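Local coordinates for protein cellulosomal scaffoldin (Bacteroides cellulosolvens, PDB 2XBT) that probably binds cellulose through this family 3b carbohydrate-binding module, one domain of the large secreted scaffoldin of the cellulosome, at residues L59-D64 with V111-R116; K44-Y49 with E90-S95. All blocks are in the same frame, centred on the assembly; numbering follows the deposited sequence.

How the interactions relate
Both contacts join antiparallel neighbours, but in different sheets of the one CBM3 module: interaction 1 pairs strands 59-66 and 110-119, interaction 2 strands 45-51 and 85-93. Their centres are 11 Å apart. Along the chain the segments alternate, in the order 44-49, 59-64, 90-95, 111-116, so the chain lays down the first strand of interaction 1 before 90-95 closes interaction 2, and closes interaction 1 last, with 111-116. The two sheets meet through side chains: Tyr61 OH lies 3.6 Å from Ile91 CD1, and Ile113 CD1 lies 3.8 Å from Leu93 CD2. Interaction 1 and interaction 2 therefore share the apolar interior of a beta-sandwich, while their charged pairs, Asp64-Arg116 and Arg48-Glu90, lie on the outer faces.

Interaction 1: residues L59-D64 with V111-R116; sequences LTYYSD and VTIQGR
Antiparallel pairing of strands 59-66 and 110-119, in one sheet of the CBM3 beta-sandwich, makes Tyr62 and Arg116 a hydrogen-bonded pair and Ser63 and Gly115 a non-hydrogen-bonded one. Tyr62 N donates to Arg116 O at 2.8 Å, and Arg116 N returns a bond to Tyr62 O at 3.0 Å. Farther along, Asp64 N reaches Gln114 O. Arg116 grips Asp64 side-on, NE to OD2 at 2.7 Å and NH2 to OD1 at 2.8 Å, each oxygen using its syn lone pair. A bend at chi3 of Arg116 (-63°) brings the guanidinium back toward Asp64, where its plane and the carboxylate's are 7° apart. Tyr62 CB sits over the rim of one guanidinium face, 3.5 Å from Arg116 NH2, and NH1 bonds to Gln25 on strand 22-34. On the sheet's other face Tyr61 OH comes 3.5 Å from Gly115 CA, where a CB would clash; a water joins this hydroxyl to Ser63 OG and Gln114 O. A leucine in place of Arg116 would probably leave the Asp64 carboxylate without its mate and freer to turn. Two nearly straight charged bonds, with a third nitrogen held by Gln25, thus fix the guanidinium's rotation and pair opposite charges at a partly exposed site.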
ATOM      1  N   LEU A  59      11.901  11.495  -3.353  1.00 35.06           N
ATOM      2  CA  LEU A  59      11.740  10.062  -3.185  1.00 32.98           C
ATOM      3  C   LEU A  59      11.454   9.370  -4.511  1.00 29.17           C
ATOM      4  O   LEU A  59      10.911   9.976  -5.435  1.00 32.15           O
ATOM      5  CB  LEU A  59      10.620   9.768  -2.196  1.00 30.24           C
ATOM      6  CG  LEU A  59      10.759  10.390  -0.808  1.00 31.24           C
ATOM      7  CD1 LEU A  59       9.501  10.129   0.014  1.00 27.88           C
ATOM      8  CD2 LEU A  59      11.998   9.839  -0.106  1.00 30.07           C
ATOM      9  N   THR A  60      11.825   8.097  -4.592  1.00 27.67           N
ATOM     10  CA  THR A  60      11.553   7.299  -5.773  1.00 28.82           C
ATOM     11  C   THR A  60      10.853   6.017  -5.370  1.00 26.59           C
ATOM     12  O   THR A  60      11.245   5.363  -4.404  1.00 26.98           O
ATOM     13  CB  THR A  60      12.844   6.935  -6.510  1.00 32.08           C
ATOM     14  OG1 THR A  60      13.486   8.134  -6.953  1.00 37.42           O
ATOM     15  CG2 THR A  60      12.540   6.043  -7.714  1.00 34.26           C
ATOM     16  N   TYR A  61       9.805   5.668  -6.107  1.00 24.56           N
ATOM     17  CA  TYR A  61       9.120   4.403  -5.882  1.00 25.58           C
ATOM     18  C   TYR A  61       9.640   3.361  -6.857  1.00 28.10           C
ATOM     19  O   TYR A  61       9.716   3.614  -8.060  1.00 29.04           O
ATOM     20  CB  TYR A  61       7.608   4.565  -6.059  1.00 23.26           C
ATOM     21  CG  TYR A  61       6.845   3.275  -5.847  1.00 29.17           C
ATOM     22  CD1 TYR A  61       6.532   2.834  -4.571  1.00 24.32           C
ATOM     23  CD2 TYR A  61       6.437   2.496  -6.930  1.00 25.82           C
ATOM     24  CE1 TYR A  61       5.828   1.646  -4.371  1.00 25.31           C
ATOM     25  CE2 TYR A  61       5.725   1.310  -6.741  1.00 27.76           C
ATOM     26  CZ  TYR A  61       5.422   0.894  -5.464  1.00 27.98           C
ATOM     27  OH  TYR A  61       4.730  -0.274  -5.263  1.00 27.56           O
ATOM     28  N   TYR A  62      10.010   2.203  -6.323  1.00 25.33           N
ATOM     29  CA  TYR A  62      10.518   1.087  -7.108  1.00 27.25           C
ATOM     30  C   TYR A  62       9.505  -0.049  -7.133  1.00 28.51           C
ATOM     31  O   TYR A  62       9.206  -0.650  -6.099  1.00 26.10           O
ATOM     32  CB  TYR A  62      11.844   0.593  -6.528  1.00 28.18           C
ATOM     33  CG  TYR A  62      12.945   1.623  -6.658  1.00 29.48           C
ATOM     34  CD1 TYR A  62      13.616   1.800  -7.864  1.00 33.40           C
ATOM     35  CD2 TYR A  62      13.300   2.426  -5.581  1.00 31.87           C
ATOM     36  CE1 TYR A  62      14.620   2.751  -7.994  1.00 37.34           C
ATOM     37  CE2 TYR A  62      14.301   3.376  -5.698  1.00 37.69           C
ATOM     38  CZ  TYR A  62      14.957   3.535  -6.906  1.00 40.05           C
ATOM     39  OH  TYR A  62      15.947   4.481  -7.017  1.00 41.68           O
ATOM     40  N   SER A  63       8.968  -0.334  -8.315  1.00 27.57           N
ATOM     41  CA  SER A  63       8.026  -1.442  -8.450  1.00 28.10           C
ATOM     42  C   SER A  63       8.766  -2.740  -8.758  1.00 29.27           C
ATOM     43  O   SER A  63       9.127  -3.003  -9.906  1.00 30.74           O
ATOM     44  CB  SER A  63       6.978  -1.133  -9.522  1.00 28.04           C
ATOM     45  OG  SER A  63       5.929  -2.085  -9.495  1.00 26.28           O
ATOM     46  N   ASP A  64       8.991  -3.544  -7.727  1.00 28.80           N
ATOM     47  CA  ASP A  64       9.765  -4.776  -7.852  1.00 25.91           C
ATOM     48  C   ASP A  64       8.934  -5.908  -8.445  1.00 35.26           C
ATOM     49  O   ASP A  64       9.395  -6.634  -9.327  1.00 34.73           O
ATOM     50  CB  ASP A  64      10.287  -5.227  -6.489  1.00 28.85           C
ATOM     51  CG  ASP A  64      11.310  -4.260  -5.893  1.00 33.80           C
ATOM     52  OD1 ASP A  64      12.027  -3.568  -6.651  1.00 33.72           O
ATOM     53  OD2 ASP A  64      11.385  -4.194  -4.651  1.00 34.81           O
ATOM     54  N   VAL A 111      -3.885 -10.231  -5.518  1.00 20.20           N
ATOM     55  CA  VAL A 111      -2.783  -9.649  -6.250  1.00 19.44           C
ATOM     56  C   VAL A 111      -1.682  -9.293  -5.258  1.00 25.25           C
ATOM     57  O   VAL A 111      -1.955  -8.783  -4.170  1.00 20.97           O
ATOM     58  CB  VAL A 111      -3.222  -8.415  -7.045  1.00 17.31           C
ATOM     59  CG1 VAL A 111      -3.828  -7.353  -6.110  1.00 22.62           C
ATOM     60  CG2 VAL A 111      -2.046  -7.850  -7.829  1.00 23.36           C
ATOM     61  N   THR A 112      -0.451  -9.614  -5.630  1.00 22.45           N
ATOM     62  CA  THR A 112       0.711  -9.282  -4.816  1.00 21.44           C
ATOM     63  C   THR A 112       1.407  -8.041  -5.366  1.00 24.05           C
ATOM     64  O   THR A 112       1.678  -7.950  -6.560  1.00 22.16           O
ATOM     65  CB  THR A 112       1.693 -10.454  -4.786  1.00 26.21           C
ATOM     66  OG1 THR A 112       1.065 -11.567  -4.133  1.00 30.98           O
ATOM     67  CG2 THR A 112       2.952 -10.065  -4.020  1.00 29.52           C
ATOM     68  N   ILE A 113       1.694  -7.079  -4.491  1.00 21.08           N
ATOM     69  CA  ILE A 113       2.371  -5.857  -4.891  1.00 21.48           C
ATOM     70  C   ILE A 113       3.594  -5.687  -3.988  1.00 22.27           C
ATOM     71  O   ILE A 113       3.463  -5.651  -2.758  1.00 24.38           O
ATOM     72  CB  ILE A 113       1.437  -4.650  -4.714  1.00 23.04           C
ATOM     73  CG1 ILE A 113       0.145  -4.869  -5.513  1.00 29.08           C
ATOM     74  CG2 ILE A 113       2.121  -3.346  -5.112  1.00 29.25           C
ATOM     75  CD1 ILE A 113      -1.029  -4.036  -5.031  1.00 27.71           C
ATOM     76  N   GLN A 114       4.774  -5.604  -4.593  1.00 20.56           N
ATOM     77  CA  GLN A 114       6.007  -5.416  -3.839  1.00 21.99           C
ATOM     78  C   GLN A 114       6.701  -4.167  -4.337  1.00 27.53           C
ATOM     79  O   GLN A 114       7.041  -4.063  -5.504  1.00 23.41           O
ATOM     80  CB  GLN A 114       6.929  -6.629  -3.971  1.00 27.16           C
ATOM     81  CG  GLN A 114       6.274  -7.918  -3.542  1.00 31.20           C
ATOM     82  CD  GLN A 114       7.194  -9.123  -3.646  1.00 37.89           C
ATOM     83  OE1 GLN A 114       8.359  -9.005  -4.024  1.00 40.34           O
ATOM     84  NE2 GLN A 114       6.667 -10.294  -3.305  1.00 36.39           N
ATOM     85  N   GLY A 115       6.897  -3.207  -3.441  1.00 25.03           N
ATOM     86  CA  GLY A 115       7.468  -1.939  -3.831  1.00 24.72           C
ATOM     87  C   GLY A 115       8.416  -1.447  -2.756  1.00 26.61           C
ATOM     88  O   GLY A 115       8.369  -1.901  -1.609  1.00 24.22           O
ATOM     89  N   ARG A 116       9.272  -0.512  -3.132  1.00 25.21           N
ATOM     90  CA  ARG A 116      10.168   0.110  -2.175  1.00 26.69           C
ATOM     91  C   ARG A 116      10.172   1.594  -2.423  1.00 24.07           C
ATOM     92  O   ARG A 116       9.994   2.043  -3.557  1.00 26.19           O
ATOM     93  CB  ARG A 116      11.586  -0.422  -2.335  1.00 27.31           C
ATOM     94  CG  ARG A 116      11.792  -1.814  -1.784  1.00 30.65           C
ATOM     95  CD  ARG A 116      13.144  -2.341  -2.220  1.00 30.51           C
ATOM     96  NE  ARG A 116      13.227  -2.461  -3.674  1.00 28.93           N
ATOM     97  CZ  ARG A 116      14.111  -1.826  -4.432  1.00 32.06           C
ATOM     98  NH1 ARG A 116      15.006  -1.017  -3.882  1.00 31.21           N
ATOM     99  NH2 ARG A 116      14.105  -2.010  -5.740  1.00 31.63           N
TER
HETATM  100  O   HOH W   1       4.942  -2.409  -7.005  1.00 23.89           O

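Interaction 2: residues K44-Y49 with E90-S95; sequences KITIRY and EIKLAS. With NO3 (nitrate ion), chain B.
Arg48 runs alongside Glu90, the two side chains overlapping along their length and pointing the same way, and the edge of its guanidinium meets one carboxylate oxygen. Both NE, at 3.0 Å, and NH2, at 3.1 Å, of Arg48 donate to Glu90 OE2, NE from the anti side and NH2 from the syn side. The guanidinium and carboxylate planes stand 37° apart, so this is a fork on a single oxygen rather than a flat two-to-two pairing. Glu90 reaches it with CG anti to its backbone N (chi1 -179°) and an extended chain beyond. The far edge of the guanidinium weakly holds a nitrate, probably from the crystallisation liquor, NH2 of Arg48 lying 3.2 Å from nitrate O2, and Tyr149 makes a cation-pi contact with the same group. Glu90 OE1 has a long ion pair with Lys92 NZ, 3.9 Å away, which completes a three-residue charge network. Beside it, the methyl CG2 of Thr46 packs on Lys92 CG at 3.5 Å. Ile47 and Ile91 exchange backbone bonds, Ile47 N to Ile91 O at 2.9 Å and Ile91 N to Ile47 O at 2.8 Å. Their side chains point inward with Ile45 and Leu93, Ile47 meeting Met30 and Ile45 meeting Leu32 of strand 22-34. With its salt-bridged face turned outward and this aliphatic face against the other sheet, the pair forms part of this CBM3 module's antiparallel beta-sandwich.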
ATOM      1  N   LYS A  44      -9.246   0.443 -10.645  1.00 21.04           N
ATOM      2  CA  LYS A  44      -9.993   1.306  -9.742  1.00 22.09           C
ATOM      3  C   LYS A  44      -9.485   1.264  -8.312  1.00 21.06           C
ATOM      4  O   LYS A  44     -10.050   1.900  -7.440  1.00 19.77           O
ATOM      5  CB  LYS A  44     -11.478   0.963  -9.764  1.00 25.07           C
ATOM      6  CG  LYS A  44     -12.123   1.202 -11.109  1.00 27.29           C
ATOM      7  CD  LYS A  44     -13.599   0.857 -11.053  1.00 35.59           C
ATOM      8  CE  LYS A  44     -14.297   1.314 -12.318  1.00 44.37           C
ATOM      9  NZ  LYS A  44     -13.616   0.740 -13.498  1.00 41.02           N
ATOM     10  N   ILE A  45      -8.415   0.517  -8.078  1.00 18.44           N
ATOM     11  CA  ILE A  45      -7.844   0.408  -6.742  1.00 19.23           C
ATOM     12  C   ILE A  45      -6.716   1.425  -6.552  1.00 20.16           C
ATOM     13  O   ILE A  45      -5.856   1.582  -7.415  1.00 20.49           O
ATOM     14  CB  ILE A  45      -7.253  -0.992  -6.516  1.00 20.41           C
ATOM     15  CG1 ILE A  45      -8.357  -2.061  -6.399  1.00 21.66           C
ATOM     16  CG2 ILE A  45      -6.337  -1.000  -5.292  1.00 18.95           C
ATOM     17  CD1 ILE A  45      -9.062  -2.087  -5.057  1.00 18.26           C
ATOM     18  N   THR A  46      -6.724   2.114  -5.416  1.00 17.74           N
ATOM     19  CA  THR A  46      -5.563   2.886  -4.986  1.00 18.58           C
ATOM     20  C   THR A  46      -5.200   2.485  -3.572  1.00 21.98           C
ATOM     21  O   THR A  46      -6.063   2.060  -2.779  1.00 18.58           O
ATOM     22  CB  THR A  46      -5.816   4.410  -5.052  1.00 23.34           C
ATOM     23  OG1 THR A  46      -7.035   4.723  -4.373  1.00 27.20           O
ATOM     24  CG2 THR A  46      -5.951   4.833  -6.483  1.00 26.40           C
ATOM     25  N   ILE A  47      -3.909   2.586  -3.258  1.00 20.41           N
ATOM     26  CA  ILE A  47      -3.429   2.262  -1.927  1.00 18.23           C
ATOM     27  C   ILE A  47      -2.637   3.446  -1.424  1.00 17.98           C
ATOM     28  O   ILE A  47      -1.867   4.032  -2.181  1.00 18.56           O
ATOM     29  CB  ILE A  47      -2.547   1.028  -1.974  1.00 18.80           C
ATOM     30  CG1 ILE A  47      -3.377  -0.158  -2.457  1.00 17.23           C
ATOM     31  CG2 ILE A  47      -1.962   0.725  -0.577  1.00 17.56           C
ATOM     32  CD1 ILE A  47      -2.546  -1.390  -2.786  1.00 17.38           C
ATOM     33  N   ARG A  48      -2.834   3.823  -0.162  1.00 16.65           N
ATOM     34  CA  ARG A  48      -2.058   4.938   0.382  1.00 17.23           C
ATOM     35  C   ARG A  48      -1.271   4.499   1.590  1.00 15.26           C
ATOM     36  O   ARG A  48      -1.804   3.865   2.503  1.00 17.05           O
ATOM     37  CB  ARG A  48      -2.956   6.116   0.760  1.00 18.87           C
ATOM     38  CG  ARG A  48      -3.701   6.707  -0.428  1.00 18.55           C
ATOM     39  CD  ARG A  48      -4.611   7.856  -0.000  1.00 21.12           C
ATOM     40  NE  ARG A  48      -5.129   8.538  -1.176  1.00 23.91           N
ATOM     41  CZ  ARG A  48      -5.761   9.706  -1.175  1.00 31.44           C
ATOM     42  NH1 ARG A  48      -5.962  10.370  -0.046  1.00 31.12           N
ATOM     43  NH2 ARG A  48      -6.182  10.219  -2.322  1.00 33.13           N
ATOM     44  N   TYR A  49       0.009   4.854   1.578  1.00 17.67           N
ATOM     45  CA  TYR A  49       0.925   4.595   2.669  1.00 16.27           C
ATOM     46  C   TYR A  49       1.323   5.975   3.149  1.00 15.06           C
ATOM     47  O   TYR A  49       1.878   6.758   2.386  1.00 15.43           O
ATOM     48  CB  TYR A  49       2.163   3.873   2.144  1.00 17.18           C
ATOM     49  CG  TYR A  49       3.144   3.434   3.210  1.00 18.42           C
ATOM     50  CD1 TYR A  49       3.142   2.125   3.689  1.00 18.41           C
ATOM     51  CD2 TYR A  49       4.092   4.319   3.721  1.00 19.35           C
ATOM     52  CE1 TYR A  49       4.053   1.710   4.656  1.00 17.68           C
ATOM     53  CE2 TYR A  49       5.007   3.915   4.692  1.00 16.20           C
ATOM     54  CZ  TYR A  49       4.981   2.612   5.155  1.00 18.84           C
ATOM     55  OH  TYR A  49       5.883   2.174   6.110  1.00 21.72           O
ATOM     56  N   GLU A  90       0.759   7.274  -3.021  1.00 19.74           N
ATOM     57  CA  GLU A  90      -0.430   6.651  -3.594  1.00 18.51           C
ATOM     58  C   GLU A  90      -0.023   5.710  -4.698  1.00 19.77           C
ATOM     59  O   GLU A  90       0.559   6.130  -5.702  1.00 19.78           O
ATOM     60  CB  GLU A  90      -1.410   7.686  -4.149  1.00 20.80           C
ATOM     61  CG  GLU A  90      -2.674   7.044  -4.727  1.00 22.32           C
ATOM     62  CD  GLU A  90      -3.776   8.058  -4.973  1.00 33.49           C
ATOM     63  OE1 GLU A  90      -3.802   8.652  -6.067  1.00 35.26           O
ATOM     64  OE2 GLU A  90      -4.612   8.262  -4.069  1.00 34.31           O
ATOM     65  N   ILE A  91      -0.354   4.440  -4.506  1.00 17.78           N
ATOM     66  CA  ILE A  91      -0.054   3.411  -5.487  1.00 19.56           C
ATOM     67  C   ILE A  91      -1.311   3.106  -6.291  1.00 21.16           C
ATOM     68  O   ILE A  91      -2.382   2.864  -5.731  1.00 19.04           O
ATOM     69  CB  ILE A  91       0.488   2.158  -4.786  1.00 19.34           C
ATOM     70  CG1 ILE A  91       1.801   2.491  -4.068  1.00 21.66           C
ATOM     71  CG2 ILE A  91       0.701   1.012  -5.776  1.00 23.07           C
ATOM     72  CD1 ILE A  91       2.272   1.397  -3.154  1.00 23.21           C
ATOM     73  N   LYS A  92      -1.182   3.142  -7.614  1.00 19.56           N
ATOM     74  CA  LYS A  92      -2.318   2.882  -8.480  1.00 24.50           C
ATOM     75  C   LYS A  92      -2.007   1.658  -9.304  1.00 25.36           C
ATOM     76  O   LYS A  92      -0.904   1.522  -9.812  1.00 24.06           O
ATOM     77  CB  LYS A  92      -2.561   4.058  -9.419  1.00 30.53           C
ATOM     78  CG  LYS A  92      -3.319   5.228  -8.820  1.00 30.14           C
ATOM     79  CD  LYS A  92      -3.736   6.182  -9.934  1.00 40.76           C
ATOM     80  CE  LYS A  92      -4.585   7.337  -9.416  1.00 44.16           C
ATOM     81  NZ  LYS A  92      -5.856   6.849  -8.820  1.00 46.17           N
ATOM     82  N   LEU A  93      -2.974   0.756  -9.415  1.00 24.13           N
ATOM     83  CA  LEU A  93      -2.818  -0.430 -10.238  1.00 27.47           C
ATOM     84  C   LEU A  93      -3.421  -0.102 -11.588  1.00 27.36           C
ATOM     85  O   LEU A  93      -4.401   0.625 -11.660  1.00 29.91           O
ATOM     86  CB  LEU A  93      -3.523  -1.609  -9.579  1.00 23.70           C
ATOM     87  CG  LEU A  93      -2.931  -1.914  -8.200  1.00 27.95           C
ATOM     88  CD1 LEU A  93      -3.699  -3.029  -7.513  1.00 26.54           C
ATOM     89  CD2 LEU A  93      -1.450  -2.275  -8.332  1.00 32.21           C
ATOM     90  N   ALA A  94      -2.808  -0.591 -12.660  1.00 32.31           N
ATOM     91  CA  ALA A  94      -3.166  -0.109 -13.993  1.00 31.23           C
ATOM     92  C   ALA A  94      -4.208  -0.968 -14.694  1.00 31.58           C
ATOM     93  O   ALA A  94      -5.066  -0.448 -15.410  1.00 34.94           O
ATOM     94  CB  ALA A  94      -1.923   0.047 -14.872  1.00 28.26           C
ATOM     95  N   SER A  95      -4.135  -2.275 -14.498  1.00 26.94           N
ATOM     96  CA  SER A  95      -4.977  -3.167 -15.277  1.00 32.87           C
ATOM     97  C   SER A  95      -5.270  -4.486 -14.584  1.00 31.51           C
ATOM     98  O   SER A  95      -4.677  -4.811 -13.561  1.00 30.22           O
ATOM     99  CB  SER A  95      -4.310  -3.467 -16.616  1.00 35.77           C
ATOM    100  OG  SER A  95      -3.171  -4.295 -16.432  1.00 38.60           O
TER
HETATM  101  N   NO3 B1161      -8.260  12.787  -1.573  1.00 47.55           N
HETATM  102  O1  NO3 B1161      -9.391  12.325  -2.255  1.00 54.57           O
HETATM  103  O2  NO3 B1161      -7.166  13.286  -2.296  1.00 50.62           O
HETATM  104  O3  NO3 B1161      -8.232  12.746  -0.173  1.00 50.14           O
HETATM  105  O   HOH W   2      -5.936   2.350  -9.835  1.00 35.56           O